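Local coordinates for AB hydrolase-1 domain-containing protein (Parabacteroides distasonis, PDB 4Q34) that is of unknown function but, as a putative esterase of the alpha/beta hydrolase family, probably hydrolyses ester bonds, at residues V55-F58 / S59-E63; D311-S314 / E315-T319. All blocks are in the same frame, centred on the assembly; numbering follows the deposited sequence. Where two conformers were deposited one is given.

How the contacts relate
Contact 1 is buried, in the loop between strand 49-52 and helix 72-78, whereas contact 2 straddles core and surface on the C-terminal helix 306-319. Their centres lie about 22 Å apart and their nearest atoms about 7 Å, with no touch. Both are local, made within one continuous piece of chain, yet their chemistry differs: in 55-63 a single carbonyl takes two bonds from a threonine and the first methylene of a lysine lies over an aromatic ring, while 311-319 repeats i to i+4 backbone bonds and sorts its side chains into greasy and polar sides. Helix 72-78 borders both; the second subunit reaches only contact 1.

Contact 1. Residues V55-F58 / S59-E63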
loop_
_atom_site.group_PDB
_atom_site.type_symbol
_atom_site.label_atom_id
_atom_site.label_comp_id
_atom_site.label_asym_id
_atom_site.label_seq_id
_atom_site.Cartn_x
_atom_site.Cartn_y
_atom_site.Cartn_z
ATOM N N VAL A 55 12.925 8.160 2.175
ATOM C CA VAL A 55 12.101 8.913 3.102
ATOM C C VAL A 55 10.910 9.540 2.365
ATOM O O VAL A 55 11.029 9.938 1.180
ATOM C CB VAL A 55 12.894 10.011 3.813
ATOM C CG1 VAL A 55 13.239 11.142 2.847
ATOM C CG2 VAL A 55 12.134 10.564 5.008
ATOM N N GLY A 56 9.778 9.612 3.032
ATOM C CA GLY A 56 8.561 10.230 2.484
ATOM C C GLY A 56 7.874 9.463 1.361
ATOM O O GLY A 56 6.888 9.950 0.834
ATOM N N GLN A 57 8.378 8.271 0.999
ATOM C CA GLN A 57 7.938 7.520 -0.174
ATOM C C GLN A 57 7.479 6.144 0.296
ATOM O O GLN A 57 7.648 5.776 1.481
ATOM C CB GLN A 57 9.101 7.354 -1.143
ATOM C CG GLN A 57 9.641 8.683 -1.709
ATOM C CD GLN A 57 8.780 9.279 -2.818
ATOM O OE1 GLN A 57 8.299 8.571 -3.712
ATOM N NE2 GLN A 57 8.668 10.601 -2.822
ATOM N N PHE A 58 7.001 5.364 -0.654
ATOM C CA PHE A 58 6.609 3.980 -0.349
ATOM C C PHE A 58 6.937 3.114 -1.551
ATOM O O PHE A 58 7.808 3.462 -2.372
ATOM C CB PHE A 58 5.149 3.910 0.185
ATOM C CG PHE A 58 4.079 4.314 -0.797
ATOM C CD1 PHE A 58 3.769 5.660 -1.038
ATOM C CD2 PHE A 58 3.346 3.340 -1.526
ATOM C CE1 PHE A 58 2.744 6.033 -1.918
ATOM C CE2 PHE A 58 2.344 3.735 -2.408
ATOM C CZ PHE A 58 2.080 5.070 -2.663
ATOM N N SER A 59 6.307 1.950 -1.626
ATOM C CA SER A 59 6.570 1.033 -2.717
ATOM C C SER A 59 6.389 1.665 -4.094
ATOM O O SER A 59 6.989 1.178 -5.049
ATOM C CB SER A 59 5.643 -0.177 -2.586
ATOM O OG SER A 59 4.287 0.193 -2.673
ATOM N N LYS A 60 5.524 2.682 -4.213
ATOM C CA LYS A 60 5.284 3.393 -5.472
ATOM C C LYS A 60 6.552 3.912 -6.166
ATOM O O LYS A 60 6.577 4.018 -7.395
ATOM C CB LYS A 60 4.279 4.524 -5.197
ATOM C CG LYS A 60 3.785 5.373 -6.341
ATOM C CD LYS A 60 3.355 4.639 -7.560
ATOM C CE LYS A 60 2.195 5.321 -8.271
ATOM N NZ LYS A 60 2.492 5.604 -9.664
ATOM N N THR A 61 7.607 4.145 -5.386
ATOM C CA THR A 61 8.945 4.419 -5.902
ATOM C C THR A 61 9.282 3.561 -7.100
ATOM O O THR A 61 9.849 4.020 -8.045
ATOM C CB THR A 61 10.000 4.167 -4.828
ATOM O OG1 THR A 61 9.730 5.027 -3.710
ATOM C CG2 THR A 61 11.399 4.416 -5.354
ATOM N N TRP A 62 8.929 2.297 -7.005
ATOM C CA TRP A 62 9.293 1.264 -7.961
ATOM C C TRP A 62 8.160 0.790 -8.854
ATOM O O TRP A 62 8.370 -0.132 -9.647
ATOM C CB TRP A 62 9.765 0.025 -7.144
ATOM C CG TRP A 62 10.722 0.320 -6.075
ATOM C CD1 TRP A 62 10.458 0.393 -4.737
ATOM C CD2 TRP A 62 12.120 0.565 -6.222
ATOM N NE1 TRP A 62 11.606 0.708 -4.053
ATOM C CE2 TRP A 62 12.641 0.828 -4.945
ATOM C CE3 TRP A 62 12.985 0.626 -7.334
ATOM C CZ2 TRP A 62 14.010 1.080 -4.731
ATOM C CZ3 TRP A 62 14.334 0.843 -7.126
ATOM C CH2 TRP A 62 14.833 1.109 -5.843
ATOM N N GLU A 63 6.967 1.368 -8.709
ATOM C CA GLU A 63 5.793 0.968 -9.460
ATOM C C GLU A 63 5.646 1.863 -10.723
ATOM O O GLU A 63 6.623 2.337 -11.279
ATOM C CB GLU A 63 4.552 1.010 -8.566
ATOM C CG GLU A 63 4.689 0.138 -7.337
ATOM C CD GLU A 63 3.590 0.325 -6.273
ATOM O OE1 GLU A 63 2.661 1.136 -6.499
ATOM O OE2 GLU A 63 3.642 -0.376 -5.212
#
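The ring of Phe58 lies beneath the aliphatic root of Lys60. The two side chains run alongside each other in the same direction, and CB of Lys60 stands 3.7 Å from the centroid of the Phe58 ring, 24° off its normal, a CH-pi contact displaced toward the CE2-CZ rim. With chi1 at 65°, CG of Phe58 is wedged between its own backbone N and carbonyl carbon, which folds the ring back under the following turn. Replacing this ring with an alanine side chain is likely to strip CB of Lys60 of its aromatic support and to leave Tyr35 of the second subunit without its edge-to-face partner.

The carbonyl of Phe58 is gripped twice by Thr61: OG1 of Thr61 donates to O of Phe58 at 2.8 Å, almost in line with C=O, while N of Thr61 reaches that same O at 3.1 Å from well above the carbonyl plane. This double hold closes the start of the 3-10 turn 59-62. The hydroxyl sits beside the backbone N of Thr61, chi1 -60°, where OG1 also rests against CB of Gln57 at 3.5 Å, the two side chains meeting at about a right angle. Across the turn, OG of Ser59 donates to OE2 of Glu63 at 2.7 Å, coming from above the carboxylate plane.

The side-chain OE1 of Gln57 accepts a hydrogen bond from NE2 of Gln143, and Lys60 NZ bonds to the carbonyls of Thr64 and of Ser13 from the second subunit. The turn follows strand 49-52, where the oxyanion loop of alpha/beta hydrolases usually lies, and rests on strands 83-87 and 170-175 before helix 72-78.

Contact 2. Residues D311-S314 / E315-T319; sequences DLLS and EWLHT
Leu313 and Leu317, one helical turn apart, form the tight side of this contact. Their side chains cross at a slant, with CG of Leu313 4.0 Å from CD1 of Leu317 and CD1 of Leu313 equally near CG of Leu317. CG of Leu313 is trans to its backbone N (chi1 -180°), which brings the end of the chain back toward the next turn, where CD1 also comes to 4.3 Å from CE3 of Trp316. The backbone hydrogen bond here is also the straightest of the four: N of Leu317 donates to O of Leu313 at 2.9 Å with an N-H...O angle of 173°, and CG of Leu317 packs over that oxygen at 3.3 Å.

The solvent side is looser. The bond from N of His318 to O of Ser314, 2.9 Å, bends to 150°, and the extended chain of Glu315 meets the preceding turn chiefly through CB, 3.4 Å from O of Asp311. Polar ends here turn to partners beyond the turn: Asp311 makes a salt bridge with Arg79, which also hydrogen-bonds OG of Ser314, and His318 ND1 bonds to Asp323.

This is the amphipathic C-terminal helix of an alpha/beta hydrolase fold, laid against the central sheet. Leu313 and Trp316 rest on strand 192-198, Trp316 also on strand 242-246, and Leu313 and Ser314 touch Phe76 of the adjoining helix 72-78.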
loop_
_atom_site.group_PDB
_atom_site.type_symbol
_atom_site.label_atom_id
_atom_site.label_comp_id
_atom_site.label_asym_id
_atom_site.label_seq_id
_atom_site.Cartn_x
_atom_site.Cartn_y
_atom_site.Cartn_z
ATOM N N ASP A 311 18.501 -1.759 -17.735
ATOM C CA ASP A 311 19.473 -2.557 -18.452
ATOM C C ASP A 311 20.859 -2.586 -17.774
ATOM O O ASP A 311 21.553 -3.617 -17.762
ATOM C CB ASP A 311 19.639 -2.064 -19.906
ATOM C CG ASP A 311 18.417 -2.343 -20.789
ATOM O OD1 ASP A 311 17.556 -3.168 -20.440
ATOM O OD2 ASP A 311 18.317 -1.696 -21.860
ATOM N N LEU A 312 21.252 -1.443 -17.221
ATOM C CA LEU A 312 22.513 -1.331 -16.485
ATOM C C LEU A 312 22.486 -2.230 -15.279
ATOM O O LEU A 312 23.454 -2.952 -15.008
ATOM C CB LEU A 312 22.780 0.095 -15.998
ATOM C CG LEU A 312 23.347 1.078 -17.005
ATOM C CD1 LEU A 312 23.340 2.429 -16.315
ATOM C CD2 LEU A 312 24.742 0.661 -17.449
ATOM N N LEU A 313 21.384 -2.187 -14.545
ATOM C CA LEU A 313 21.248 -3.077 -13.414
ATOM C C LEU A 313 21.259 -4.570 -13.845
ATOM O O LEU A 313 21.948 -5.395 -13.214
ATOM C CB LEU A 313 19.989 -2.751 -12.592
ATOM C CG LEU A 313 19.741 -3.632 -11.359
ATOM C CD1 LEU A 313 20.906 -3.677 -10.381
ATOM C CD2 LEU A 313 18.451 -3.185 -10.689
ATOM N N SER A 314 20.496 -4.927 -14.866
ATOM C CA SER A 314 20.482 -6.337 -15.354
ATOM C C SER A 314 21.898 -6.792 -15.719
ATOM O O SER A 314 22.279 -7.907 -15.485
ATOM C CB SER A 314 19.602 -6.504 -16.587
ATOM O OG SER A 314 18.224 -6.440 -16.273
ATOM N N GLU A 315 22.675 -5.903 -16.339
ATOM C CA GLU A 315 24.012 -6.226 -16.727
ATOM C C GLU A 315 24.871 -6.585 -15.502
ATOM O O GLU A 315 25.585 -7.583 -15.486
ATOM C CB GLU A 315 24.629 -5.035 -17.550
ATOM C CG GLU A 315 26.080 -5.236 -17.963
ATOM C CD GLU A 315 26.628 -4.080 -18.804
ATOM O OE1 GLU A 315 26.801 -3.020 -18.212
ATOM O OE2 GLU A 315 26.901 -4.276 -20.010
ATOM N N TRP A 316 24.822 -5.730 -14.489
ATOM C CA TRP A 316 25.588 -5.958 -13.254
ATOM C C TRP A 316 25.156 -7.248 -12.591
ATOM O O TRP A 316 25.978 -8.045 -12.170
ATOM C CB TRP A 316 25.364 -4.794 -12.318
ATOM C CG TRP A 316 26.187 -4.823 -11.119
ATOM C CD1 TRP A 316 27.500 -4.495 -11.010
ATOM C CD2 TRP A 316 25.753 -5.194 -9.813
ATOM N NE1 TRP A 316 27.910 -4.661 -9.699
ATOM C CE2 TRP A 316 26.866 -5.082 -8.953
ATOM C CE3 TRP A 316 24.545 -5.633 -9.298
ATOM C CZ2 TRP A 316 26.784 -5.347 -7.577
ATOM C CZ3 TRP A 316 24.466 -5.887 -7.927
ATOM C CH2 TRP A 316 25.595 -5.739 -7.101
ATOM N N LEU A 317 23.855 -7.429 -12.476
ATOM C CA LEU A 317 23.331 -8.651 -11.864
ATOM C C LEU A 317 23.898 -9.848 -12.622
ATOM O O LEU A 317 24.327 -10.832 -12.021
ATOM C CB LEU A 317 21.817 -8.651 -11.890
ATOM C CG LEU A 317 21.098 -7.645 -10.994
ATOM C CD1 LEU A 317 19.599 -7.621 -11.297
ATOM C CD2 LEU A 317 21.391 -7.923 -9.531
ATOM N N HIS A 318 23.966 -9.751 -13.961
ATOM C CA HIS A 318 24.469 -10.851 -14.735
ATOM C C HIS A 318 25.949 -11.118 -14.448
ATOM O O HIS A 318 26.355 -12.271 -14.255
ATOM C CB HIS A 318 24.262 -10.586 -16.209
ATOM C CG HIS A 318 24.721 -11.703 -17.055
ATOM N ND1 HIS A 318 24.032 -12.890 -17.132
ATOM C CD2 HIS A 318 25.866 -11.880 -17.745
ATOM C CE1 HIS A 318 24.707 -13.722 -17.905
ATOM N NE2 HIS A 318 25.817 -13.126 -18.294
ATOM N N THR A 319 26.759 -10.060 -14.382
ATOM C CA THR A 319 28.203 -10.267 -14.208
ATOM C C THR A 319 28.536 -10.797 -12.815
ATOM O O THR A 319 29.618 -11.334 -12.603
ATOM C CB THR A 319 29.020 -8.982 -14.461
ATOM O OG1 THR A 319 28.661 -8.012 -13.485
ATOM C CG2 THR A 319 28.809 -8.456 -15.842
#